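Local structure of ribonucleoside-diphosphate reductase subunit beta (4N83) at residues 93-104 and 183-194. The protein serves as the dimanganese-binding small subunit of a class Ib ribonucleotide reductase, probably helping to convert ribonucleotides into deoxyribonucleotides for DNA synthesis. Numbering follows the deposited sequence.
With MN (manganese (II) ion), chain J; MN (manganese (II) ion), chain I.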
loop_
_atom_site.group_PDB
_atom_site.type_symbol
_atom_site.label_atom_id
_atom_site.label_comp_id
_atom_site.label_asym_id
_atom_site.label_seq_id
_atom_site.Cartn_x
_atom_site.Cartn_y
_atom_site.Cartn_z
ATOM N N ILE A 93 -1.218 -1.263 -5.122
ATOM C CA ILE A 93 -2.315 -2.204 -5.353
ATOM C C ILE A 93 -2.875 -2.701 -4.025
ATOM O O ILE A 93 -4.085 -2.673 -3.813
ATOM C CB ILE A 93 -1.875 -3.415 -6.209
ATOM C CG1 ILE A 93 -1.563 -2.970 -7.642
ATOM C CG2 ILE A 93 -2.963 -4.486 -6.226
ATOM C CD1 ILE A 93 -0.751 -3.962 -8.449
ATOM N N GLN A 94 -1.988 -3.139 -3.135
ATOM C CA GLN A 94 -2.396 -3.708 -1.848
ATOM C C GLN A 94 -3.142 -2.710 -0.966
ATOM O O GLN A 94 -4.095 -3.082 -0.276
ATOM C CB GLN A 94 -1.186 -4.248 -1.087
ATOM C CG GLN A 94 -1.571 -5.098 0.111
ATOM C CD GLN A 94 -0.377 -5.732 0.788
ATOM O OE1 GLN A 94 0.706 -5.147 0.835
ATOM N NE2 GLN A 94 -0.566 -6.939 1.320
ATOM N N PHE A 95 -2.698 -1.455 -0.979
ATOM C CA PHE A 95 -3.379 -0.390 -0.240
ATOM C C PHE A 95 -4.796 -0.165 -0.769
ATOM O O PHE A 95 -5.743 -0.066 0.012
ATOM C CB PHE A 95 -2.579 0.916 -0.290
ATOM C CG PHE A 95 -3.395 2.140 0.024
ATOM C CD1 PHE A 95 -4.051 2.264 1.242
ATOM C CD2 PHE A 95 -3.509 3.168 -0.901
ATOM C CE1 PHE A 95 -4.809 3.387 1.527
ATOM C CE2 PHE A 95 -4.260 4.295 -0.620
ATOM C CZ PHE A 95 -4.912 4.406 0.596
ATOM N N MET A 96 -4.940 -0.089 -2.089
ATOM C CA MET A 96 -6.255 0.107 -2.706
ATOM C C MET A 96 -7.194 -1.076 -2.458
ATOM O O MET A 96 -8.407 -0.893 -2.397
ATOM C CB MET A 96 -6.125 0.379 -4.212
ATOM C CG MET A 96 -5.490 1.720 -4.567
ATOM S SD MET A 96 -6.184 3.143 -3.697
ATOM C CE MET A 96 -7.930 2.959 -4.055
ATOM N N GLU A 97 -6.638 -2.278 -2.310
ATOM C CA GLU A 97 -7.442 -3.453 -1.963
ATOM C C GLU A 97 -8.037 -3.319 -0.556
ATOM O O GLU A 97 -9.137 -3.811 -0.297
ATOM C CB GLU A 97 -6.619 -4.746 -2.067
ATOM C CG GLU A 97 -6.083 -5.071 -3.459
ATOM C CD GLU A 97 -7.149 -5.495 -4.456
ATOM O OE1 GLU A 97 -8.354 -5.415 -4.137
ATOM O OE2 GLU A 97 -6.778 -5.907 -5.576
ATOM N N SER A 98 -7.312 -2.655 0.343
ATOM C CA SER A 98 -7.826 -2.347 1.685
ATOM C C SER A 98 -8.912 -1.270 1.642
ATOM O O SER A 98 -9.862 -1.314 2.426
ATOM C CB SER A 98 -6.699 -1.916 2.636
ATOM O OG SER A 98 -6.085 -3.036 3.250
ATOM N N VAL A 99 -8.764 -0.305 0.734
ATOM C CA VAL A 99 -9.776 0.737 0.542
ATOM C C VAL A 99 -11.070 0.112 0.025
ATOM O O VAL A 99 -12.161 0.505 0.440
ATOM C CB VAL A 99 -9.300 1.838 -0.434
ATOM C CG1 VAL A 99 -10.425 2.822 -0.739
ATOM C CG2 VAL A 99 -8.101 2.579 0.139
ATOM N N HIS A 100 -10.940 -0.862 -0.875
ATOM C CA HIS A 100 -12.095 -1.600 -1.388
ATOM C C HIS A 100 -12.792 -2.361 -0.259
ATOM O O HIS A 100 -14.021 -2.382 -0.182
ATOM C CB HIS A 100 -11.684 -2.584 -2.492
ATOM C CG HIS A 100 -11.041 -1.937 -3.680
ATOM N ND1 HIS A 100 -10.359 -2.654 -4.639
ATOM C CD2 HIS A 100 -10.954 -0.638 -4.052
ATOM C CE1 HIS A 100 -9.895 -1.827 -5.558
ATOM N NE2 HIS A 100 -10.241 -0.596 -5.225
ATOM N N ALA A 101 -12.001 -2.977 0.615
ATOM C CA ALA A 101 -12.535 -3.715 1.758
ATOM C C ALA A 101 -13.267 -2.792 2.736
ATOM O O ALA A 101 -14.328 -3.149 3.256
ATOM C CB ALA A 101 -11.417 -4.462 2.470
ATOM N N LYS A 102 -12.698 -1.611 2.977
ATOM C CA LYS A 102 -13.305 -0.632 3.883
ATOM C C LYS A 102 -14.581 -0.020 3.305
ATOM O O LYS A 102 -15.571 0.137 4.020
ATOM C CB LYS A 102 -12.308 0.482 4.235
ATOM C CG LYS A 102 -12.910 1.600 5.079
ATOM C CD LYS A 102 -11.864 2.595 5.545
ATOM C CE LYS A 102 -12.511 3.867 6.075
ATOM N NZ LYS A 102 -13.427 3.609 7.219
ATOM N N SER A 103 -14.553 0.320 2.017
ATOM C CA SER A 103 -15.673 1.005 1.359
ATOM C C SER A 103 -17.035 0.343 1.606
ATOM O O SER A 103 -18.052 1.033 1.704
ATOM C CB SER A 103 -15.417 1.126 -0.147
ATOM O OG SER A 103 -15.158 -0.138 -0.728
ATOM N N TYR A 104 -17.048 -0.985 1.710
ATOM C CA TYR A 104 -18.277 -1.726 2.003
ATOM C C TYR A 104 -18.843 -1.371 3.378
ATOM O O TYR A 104 -20.059 -1.263 3.541
ATOM C CB TYR A 104 -18.035 -3.236 1.937
ATOM C CG TYR A 104 -17.510 -3.730 0.608
ATOM C CD1 TYR A 104 -18.248 -3.562 -0.560
ATOM C CD2 TYR A 104 -16.283 -4.380 0.521
ATOM C CE1 TYR A 104 -17.772 -4.020 -1.779
ATOM C CE2 TYR A 104 -15.800 -4.842 -0.690
ATOM C CZ TYR A 104 -16.546 -4.660 -1.839
ATOM O OH TYR A 104 -16.068 -5.118 -3.047
ATOM N N ILE A 183 -19.342 4.106 -5.735
ATOM C CA ILE A 183 -18.307 3.540 -4.869
ATOM C C ILE A 183 -17.902 2.135 -5.331
ATOM O O ILE A 183 -16.782 1.694 -5.077
ATOM C CB ILE A 183 -18.766 3.529 -3.391
ATOM C CG1 ILE A 183 -17.568 3.415 -2.450
ATOM C CG2 ILE A 183 -19.772 2.416 -3.129
ATOM C CD1 ILE A 183 -17.908 3.762 -1.016
ATOM N N ILE A 184 -18.824 1.446 -6.002
ATOM C CA ILE A 184 -18.547 0.164 -6.652
ATOM C C ILE A 184 -17.961 0.397 -8.046
ATOM O O ILE A 184 -17.092 -0.353 -8.495
ATOM C CB ILE A 184 -19.829 -0.694 -6.767
ATOM C CG1 ILE A 184 -20.384 -1.029 -5.375
ATOM C CG2 ILE A 184 -19.568 -1.970 -7.557
ATOM C CD1 ILE A 184 -19.494 -1.912 -4.525
ATOM N N LYS A 185 -18.452 1.436 -8.722
ATOM C CA LYS A 185 -17.946 1.850 -10.033
ATOM C C LYS A 185 -16.441 2.124 -9.977
ATOM O O LYS A 185 -15.694 1.719 -10.870
ATOM C CB LYS A 185 -18.681 3.113 -10.500
ATOM C CG LYS A 185 -18.549 3.428 -11.981
ATOM C CD LYS A 185 -19.755 2.943 -12.771
ATOM C CE LYS A 185 -19.694 3.416 -14.214
ATOM N NZ LYS A 185 -18.732 2.629 -15.033
ATOM N N LEU A 186 -16.011 2.816 -8.922
ATOM C CA LEU A 186 -14.596 3.129 -8.711
ATOM C C LEU A 186 -13.755 1.875 -8.457
ATOM O O LEU A 186 -12.607 1.799 -8.899
ATOM C CB LEU A 186 -14.436 4.105 -7.538
ATOM C CG LEU A 186 -14.975 5.522 -7.761
ATOM C CD1 LEU A 186 -15.234 6.216 -6.432
ATOM C CD2 LEU A 186 -14.023 6.340 -8.620
ATOM N N ILE A 187 -14.326 0.904 -7.745
ATOM C CA ILE A 187 -13.639 -0.362 -7.455
ATOM C C ILE A 187 -13.352 -1.135 -8.743
ATOM O O ILE A 187 -12.265 -1.688 -8.910
ATOM C CB ILE A 187 -14.454 -1.244 -6.478
ATOM C CG1 ILE A 187 -14.479 -0.603 -5.085
ATOM C CG2 ILE A 187 -13.866 -2.651 -6.391
ATOM C CD1 ILE A 187 -15.562 -1.134 -4.170
ATOM N N ILE A 188 -14.330 -1.160 -9.645
ATOM C CA ILE A 188 -14.182 -1.825 -10.943
ATOM C C ILE A 188 -13.127 -1.122 -11.807
ATOM O O ILE A 188 -12.395 -1.777 -12.550
ATOM C CB ILE A 188 -15.531 -1.893 -11.701
ATOM C CG1 ILE A 188 -16.540 -2.750 -10.924
ATOM C CG2 ILE A 188 -15.341 -2.461 -13.105
ATOM C CD1 ILE A 188 -17.986 -2.460 -11.269
ATOM N N ARG A 189 -13.053 0.205 -11.706
ATOM C CA ARG A 189 -12.043 0.978 -12.433
ATOM C C ARG A 189 -10.628 0.585 -12.006
ATOM O O ARG A 189 -9.733 0.475 -12.845
ATOM C CB ARG A 189 -12.249 2.482 -12.225
ATOM C CG ARG A 189 -11.408 3.354 -13.148
ATOM C CD ARG A 189 -11.626 4.835 -12.886
ATOM N NE ARG A 189 -11.023 5.279 -11.629
ATOM C CZ ARG A 189 -11.105 6.517 -11.143
ATOM N NH1 ARG A 189 -11.767 7.462 -11.801
ATOM N NH2 ARG A 189 -10.520 6.816 -9.988
ATOM N N ASP A 190 -10.433 0.381 -10.704
ATOM C CA ASP A 190 -9.140 -0.062 -10.174
ATOM C C ASP A 190 -8.842 -1.508 -10.552
ATOM O O ASP A 190 -7.730 -1.822 -10.979
ATOM C CB ASP A 190 -9.087 0.085 -8.647
ATOM C CG ASP A 190 -8.891 1.521 -8.197
ATOM O OD1 ASP A 190 -8.269 2.316 -8.937
ATOM O OD2 ASP A 190 -9.353 1.854 -7.086
ATOM N N GLU A 191 -9.833 -2.383 -10.390
ATOM C CA GLU A 191 -9.644 -3.811 -10.654
ATOM C C GLU A 191 -9.503 -4.126 -12.141
ATOM O O GLU A 191 -8.881 -5.124 -12.507
ATOM C CB GLU A 191 -10.780 -4.640 -10.038
ATOM C CG GLU A 191 -10.824 -4.626 -8.513
ATOM C CD GLU A 191 -9.529 -5.087 -7.861
ATOM O OE1 GLU A 191 -8.735 -5.794 -8.516
ATOM O OE2 GLU A 191 -9.297 -4.737 -6.686
ATOM N N SER A 192 -10.073 -3.280 -12.996
ATOM C CA SER A 192 -9.880 -3.407 -14.439
ATOM C C SER A 192 -8.405 -3.225 -14.806
ATOM O O SER A 192 -7.887 -3.922 -15.678
ATOM C CB SER A 192 -10.740 -2.386 -15.189
ATOM O OG SER A 192 -10.602 -2.532 -16.590
ATOM N N VAL A 193 -7.738 -2.296 -14.121
ATOM C CA VAL A 193 -6.316 -2.022 -14.343
ATOM C C VAL A 193 -5.424 -3.070 -13.668
ATOM O O VAL A 193 -4.358 -3.407 -14.190
ATOM C CB VAL A 193 -5.928 -0.610 -13.841
ATOM C CG1 VAL A 193 -4.440 -0.349 -14.052
ATOM C CG2 VAL A 193 -6.755 0.455 -14.549
ATOM N N HIS A 194 -5.852 -3.577 -12.511
ATOM C CA HIS A 194 -5.108 -4.628 -11.805
ATOM C C HIS A 194 -5.024 -5.901 -12.638
ATOM O O HIS A 194 -3.946 -6.478 -12.796
ATOM C CB HIS A 194 -5.745 -4.950 -10.448
ATOM C CG HIS A 194 -5.599 -3.858 -9.435
ATOM N ND1 HIS A 194 -6.489 -3.681 -8.398
ATOM C CD2 HIS A 194 -4.674 -2.879 -9.307
ATOM C CE1 HIS A 194 -6.113 -2.646 -7.669
ATOM N NE2 HIS A 194 -5.014 -2.141 -8.199
HETATM MN MN MN J . -10.402 -5.567 -4.974
HETATM MN MN MN I . -6.605 -6.554 -7.620
#
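Asp-190 OD2 is gripped by two donors, His-100 NE2 across the contact at 3.2 Å and the indole NE1 of Trp-30, a worked example of how a second-shell carboxylate orients a first-shell ligand. The setting is the ferritin-like helical core of the small subunit, where segments 93-104 and 183-194, on helices 84-111 and 178-206, run nearly antiparallel (161°) and supply ligands to a dimanganese site. The histidine bond is nearly straight (171°), lies in the ring plane and uses the anti lone pair of Asp-190. His-100 ND1 lies 2.9 Å from one manganese, while Ile-187 CG2 covers one ring face and Met-96 O the other. Glu-97 and Glu-191 each bridge both ions, their carboxylate planes 29° apart; Glu-97 OE1 and Glu-191 OE2 each lie 2.2 Å from the manganese beside His-100. Asp-66 and Glu-157 help complete the site, with His-194 beside the second manganese. Tyr-104, predicted to be in the active site and probably the radical tyrosine of the family, hydrogen-bonds Asp-66 through OH and meets Ile-184 CD1 with CE1. At the far end, Ile-93 CG2 sits over the His-194 ring, 3.8 Å from its centroid.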